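Local coordinates for pyruvate-formate lyase-activating enzyme (Bacteroides vulgatus ATCC 8482, PDB 3CAN), which belongs to the radical SAM superfamily, a group of alpha/beta proteins related to the TIM barrels, at residues L58-K63 / R86-A91; V37-L42 / D49-N54. All blocks are in the same frame, centred on the assembly; numbering follows the deposited sequence. Where two conformers were deposited one is given.

Overall arrangement
From the N terminus, the chain first closes interaction 2: strand 35-38 runs into a turn, helix 45-53 folds back over it, and residues 49-54 meet 37-42, a short loop within the unit strand 35-38, helix 45-53, strand 57-61. Interaction 1 opens next, on strand 57-61, and closes when helix 79-90 returns to that strand, helix 67-74 lying in between. The two contacts are therefore in series, neither nested nor crossed, with centres about 9 Å apart. They meet through the sheet, where strands 35-38 and 57-61 are neighbours, and together they tie helices 45-53 and 79-90 to neighbouring strands of one parallel sheet.

Interaction 1. Residues L58-K63 / R86-A91; sequences LLIDLK and RRVAEA
Two extended side chains of strand 57-61 reach Val88, and their first torsions set the direction. Leu58 holds CG anti to its carbonyl carbon (chi1 -65°), and Ile60 does the same with CG1 (chi1 -58°) before its chain runs straight on to CD1 (chi2 168°). Both side chains leave the strand toward the helix, as the alternation of a strand requires of residues two apart, and a terminal methyl does the touching in each case.

Leu58 comes across Val88 at a slant, its CD1 turned to the valine methyls. Ile60 instead passes antiparallel to the valine side chain, its CD1 standing 4.1 Å from Val88 CG2. Val88 was deposited in two conformers, and in the one described CG2 lies implausibly close to the leucine methyl, so the exact placing of the leucine and valine methyls is doubtful. What remains secure is a buried valine met by two strand residues, with no hydrogen bond across the contact. The closest CA atoms, those of Leu58 and Val88, stand 8.0 Å apart, and side chains span the gap.

The surroundings extend the same packing. Leu58 also touches Val51 and the selenomethionine Met52 of helix 45-53, so it bridges two helices, while Ile60 rests in addition on Ile85, about one turn before Val88. The next residue, Asp61, forms a salt bridge with Arg98 of the adjacent strand 95-101.

As an example of how a helix is laid on a parallel sheet, the contact joins strand 57-61 to the second of the two helices, 67-74 and 79-90, that lead on to strand 95-101. Such layering is usual in parallel alpha/beta folds, and here is consistent with the TIM-barrel-like, partial-barrel architecture of the radical SAM superfamily.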
# COMPACT_ATOMS: atom_id res chain seq x y z
N LEU A 58 -8.62 -0.91 -10.69
CA LEU A 58 -7.34 -1.38 -11.18
C LEU A 58 -6.24 -0.46 -10.68
O LEU A 58 -6.44 0.75 -10.51
CB LEU A 58 -7.29 -1.42 -12.71
CG LEU A 58 -8.19 -2.38 -13.49
CD1 LEU A 58 -7.67 -2.57 -14.90
CD2 LEU A 58 -8.42 -3.73 -12.78
N LEU A 59 -5.07 -1.05 -10.45
CA LEU A 59 -3.87 -0.33 -10.05
C LEU A 59 -2.82 -0.58 -11.11
O LEU A 59 -2.60 -1.73 -11.50
CB LEU A 59 -3.36 -0.86 -8.70
CG LEU A 59 -4.39 -0.98 -7.58
CD1 LEU A 59 -3.81 -1.72 -6.39
CD2 LEU A 59 -4.91 0.41 -7.18
N ILE A 60 -2.21 0.47 -11.64
CA ILE A 60 -1.13 0.28 -12.61
C ILE A 60 0.05 1.17 -12.25
O ILE A 60 -0.14 2.36 -11.97
CB ILE A 60 -1.60 0.59 -14.06
CG1 ILE A 60 -2.78 -0.29 -14.44
CG2 ILE A 60 -0.45 0.37 -15.04
CD1 ILE A 60 -3.51 0.11 -15.74
N ASP A 61 1.25 0.59 -12.27
CA ASP A 61 2.49 1.33 -12.05
C ASP A 61 2.94 1.96 -13.37
O ASP A 61 2.93 1.30 -14.40
CB ASP A 61 3.61 0.41 -11.57
CG ASP A 61 3.41 -0.10 -10.17
OD1 ASP A 61 2.47 0.34 -9.49
OD2 ASP A 61 4.21 -0.96 -9.75
N LEU A 62 3.34 3.22 -13.31
CA LEU A 62 3.95 3.89 -14.46
C LEU A 62 5.33 4.39 -14.07
O LEU A 62 5.52 5.56 -13.74
CB LEU A 62 3.05 5.02 -14.93
CG LEU A 62 3.44 5.75 -16.20
CD1 LEU A 62 3.55 4.75 -17.36
CD2 LEU A 62 2.42 6.85 -16.50
N LYS A 63 6.30 3.48 -14.08
CA LYS A 63 7.64 3.77 -13.57
C LYS A 63 8.41 4.74 -14.46
O LYS A 63 9.16 5.59 -13.95
CB LYS A 63 8.44 2.48 -13.35
CG LYS A 63 8.28 1.91 -11.94
CD LYS A 63 9.14 0.67 -11.71
CE LYS A 63 8.30 -0.61 -11.75
NZ LYS A 63 9.11 -1.86 -11.89
N ARG A 86 -4.13 2.44 -21.45
CA ARG A 86 -5.09 2.92 -22.45
C ARG A 86 -6.34 2.04 -22.47
O ARG A 86 -7.45 2.55 -22.56
CB ARG A 86 -4.45 2.98 -23.84
CG ARG A 86 -5.35 3.61 -24.90
CD ARG A 86 -4.56 3.90 -26.18
NE ARG A 86 -3.61 5.00 -25.97
CZ ARG A 86 -3.95 6.28 -25.95
NH1 ARG A 86 -5.21 6.67 -26.14
NH2 ARG A 86 -3.02 7.19 -25.74
N ARG A 87 -6.16 0.72 -22.37
CA ARG A 87 -7.31 -0.18 -22.44
C ARG A 87 -8.28 0.05 -21.28
O ARG A 87 -9.50 0.08 -21.50
CB ARG A 87 -6.89 -1.65 -22.50
CG ARG A 87 -8.02 -2.52 -23.05
CD ARG A 87 -7.64 -3.97 -23.18
NE ARG A 87 -8.78 -4.76 -23.66
CZ ARG A 87 -9.12 -4.89 -24.95
NH1 ARG A 87 -10.18 -5.63 -25.28
NH2 ARG A 87 -8.41 -4.30 -25.91
N VAL A 88 -7.76 0.21 -20.07
CA VAL A 88 -8.59 0.46 -18.91
C VAL A 88 -9.32 1.81 -19.05
O VAL A 88 -10.52 1.91 -18.77
CB VAL A 88 -7.77 0.40 -17.62
CG1 VAL A 88 -8.64 0.65 -16.41
CG2 VAL A 88 -7.07 -0.98 -17.53
N ALA A 89 -8.59 2.82 -19.50
CA ALA A 89 -9.17 4.15 -19.72
C ALA A 89 -10.31 4.10 -20.75
O ALA A 89 -11.38 4.71 -20.55
CB ALA A 89 -8.10 5.12 -20.17
N GLU A 90 -10.09 3.37 -21.85
CA GLU A 90 -11.10 3.25 -22.92
C GLU A 90 -12.32 2.43 -22.49
O GLU A 90 -13.41 2.58 -23.06
CB GLU A 90 -10.48 2.63 -24.18
CG GLU A 90 -9.54 3.58 -24.91
CD GLU A 90 -8.85 2.96 -26.12
OE1 GLU A 90 -8.96 1.73 -26.34
OE2 GLU A 90 -8.17 3.71 -26.85
N ALA A 91 -12.13 1.58 -21.49
CA ALA A 91 -13.21 0.80 -20.89
C ALA A 91 -14.03 1.60 -19.88
O ALA A 91 -15.00 1.08 -19.35
CB ALA A 91 -12.63 -0.44 -20.22

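Interaction 2. Residues V37-L42 / D49-N54; sequences VDTTLL and DEVMRN
Val51 meets Val37, Thr39 and Leu42 by dividing its two methyls among them. Val51 CG1, anti to the backbone N (chi1 168°), meets Val37 tip to tip, 3.9 Å from Val37 CB and about equally near both methyls of Val37. The same Val51 CG1 has Thr39 CG2 at 4.1 Å, the threonine methyl sliding past it in the reverse direction. CG2 takes the third partner: it is crossed at a slant by Leu42, whose CD1 lies 4.1 Å from Val51 CG2. Ile22 of helix 18-30 also packs directly on Val51.

The next shell fixes the chain that presents these partners. After the strand, residues Thr39 to Leu42 form a type I beta turn, closed by the bond from Leu42 N to Thr39 O (3.1 Å), which brings Leu42 round to the helix. The preceding Asp38 points away from the helix and makes an Asx turn, its OD1 accepting from Thr40 N at 3.0 Å. Asn84 of helix 79-90 donates to the carbonyls of Thr40 and Leu42. Across the contact, Asn54 ND2 donates to Glu50 O (2.8 Å). Farther out, Asp49 forms a salt bridge with Arg87.

The chemistry thus separates cleanly. The hydrogen bonds described lie within each segment or lead outside it, none crosses between the two, and buried apolar side-chain packing joins the helix to the strand end and the turn.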
# COMPACT_ATOMS: atom_id res chain seq x y z
N VAL A 37 -6.90 -4.70 -8.15
CA VAL A 37 -5.96 -5.60 -8.83
C VAL A 37 -4.92 -4.80 -9.61
O VAL A 37 -5.26 -3.96 -10.44
CB VAL A 37 -6.66 -6.55 -9.79
CG1 VAL A 37 -5.64 -7.49 -10.44
CG2 VAL A 37 -7.79 -7.34 -9.06
N ASP A 38 -3.66 -5.09 -9.35
CA ASP A 38 -2.54 -4.56 -10.14
C ASP A 38 -2.44 -5.31 -11.46
O ASP A 38 -2.13 -6.52 -11.48
CB ASP A 38 -1.26 -4.72 -9.31
CG ASP A 38 -0.00 -4.23 -10.01
OD1 ASP A 38 -0.05 -3.82 -11.19
OD2 ASP A 38 1.07 -4.32 -9.37
N THR A 39 -2.73 -4.63 -12.57
CA THR A 39 -2.72 -5.24 -13.89
C THR A 39 -1.55 -4.73 -14.76
O THR A 39 -1.53 -4.92 -15.98
CB THR A 39 -4.05 -4.96 -14.64
OG1 THR A 39 -4.22 -3.55 -14.80
CG2 THR A 39 -5.25 -5.56 -13.88
N THR A 40 -0.56 -4.11 -14.12
CA THR A 40 0.57 -3.53 -14.82
C THR A 40 1.13 -4.48 -15.87
O THR A 40 1.27 -4.11 -17.04
CB THR A 40 1.69 -3.13 -13.83
OG1 THR A 40 1.17 -2.27 -12.80
CG2 THR A 40 2.84 -2.44 -14.56
N LEU A 41 1.41 -5.71 -15.46
CA LEU A 41 2.10 -6.69 -16.33
C LEU A 41 1.20 -7.69 -17.05
O LEU A 41 1.70 -8.69 -17.59
CB LEU A 41 3.15 -7.44 -15.51
CG LEU A 41 4.24 -6.56 -14.87
CD1 LEU A 41 5.13 -7.40 -13.96
CD2 LEU A 41 5.07 -5.85 -15.93
N LEU A 42 -0.11 -7.44 -17.09
CA LEU A 42 -1.05 -8.34 -17.76
C LEU A 42 -0.87 -8.25 -19.26
O LEU A 42 -1.01 -7.18 -19.85
CB LEU A 42 -2.50 -8.03 -17.40
CG LEU A 42 -3.28 -8.98 -16.51
CD1 LEU A 42 -4.76 -8.59 -16.49
CD2 LEU A 42 -3.10 -10.44 -16.94
N ASP A 49 -9.93 -7.52 -19.47
CA ASP A 49 -11.40 -7.37 -19.51
C ASP A 49 -12.09 -8.21 -18.44
O ASP A 49 -13.01 -7.73 -17.76
CB ASP A 49 -11.94 -7.76 -20.89
CG ASP A 49 -11.56 -6.77 -21.97
OD1 ASP A 49 -11.04 -5.68 -21.66
OD2 ASP A 49 -11.80 -7.11 -23.16
N GLU A 50 -11.66 -9.47 -18.28
CA GLU A 50 -12.27 -10.36 -17.29
C GLU A 50 -11.97 -9.90 -15.86
O GLU A 50 -12.82 -9.99 -15.00
CB GLU A 50 -11.82 -11.81 -17.49
CG GLU A 50 -12.54 -12.84 -16.60
CD GLU A 50 -14.04 -12.97 -16.88
OE1 GLU A 50 -14.49 -12.59 -17.99
OE2 GLU A 50 -14.77 -13.46 -15.99
N VAL A 51 -10.75 -9.41 -15.62
CA VAL A 51 -10.41 -8.84 -14.31
C VAL A 51 -11.33 -7.66 -13.99
O VAL A 51 -11.89 -7.58 -12.90
CB VAL A 51 -8.94 -8.41 -14.21
CG1 VAL A 51 -8.71 -7.56 -12.95
CG2 VAL A 51 -8.03 -9.66 -14.19
N MSE A 52 -11.53 -6.77 -14.95
CA MSE A 52 -12.44 -5.63 -14.75
C MSE A 52 -13.88 -6.05 -14.42
O MSE A 52 -14.57 -5.39 -13.65
CB MSE A 52 -12.42 -4.69 -15.95
CG MSE A 52 -11.16 -3.87 -16.07
SE MSE A 52 -11.27 -2.49 -17.45
CE MSE A 52 -11.19 -3.62 -19.02
N ARG A 53 -14.34 -7.17 -14.98
CA ARG A 53 -15.66 -7.66 -14.65
C ARG A 53 -15.78 -8.17 -13.21
O ARG A 53 -16.89 -8.35 -12.70
CB ARG A 53 -16.07 -8.77 -15.63
CG ARG A 53 -16.45 -8.24 -16.99
CD ARG A 53 -17.14 -9.31 -17.81
NE ARG A 53 -16.17 -10.14 -18.50
CZ ARG A 53 -15.60 -9.83 -19.67
NH1 ARG A 53 -14.71 -10.65 -20.20
NH2 ARG A 53 -15.91 -8.72 -20.33
N ASN A 54 -14.64 -8.37 -12.55
CA ASN A 54 -14.61 -9.01 -11.25
C ASN A 54 -13.80 -8.24 -10.21
O ASN A 54 -13.23 -8.82 -9.29
CB ASN A 54 -14.08 -10.44 -11.40
CG ASN A 54 -15.01 -11.31 -12.24
OD1 ASN A 54 -16.09 -11.71 -11.79
ND2 ASN A 54 -14.61 -11.57 -13.48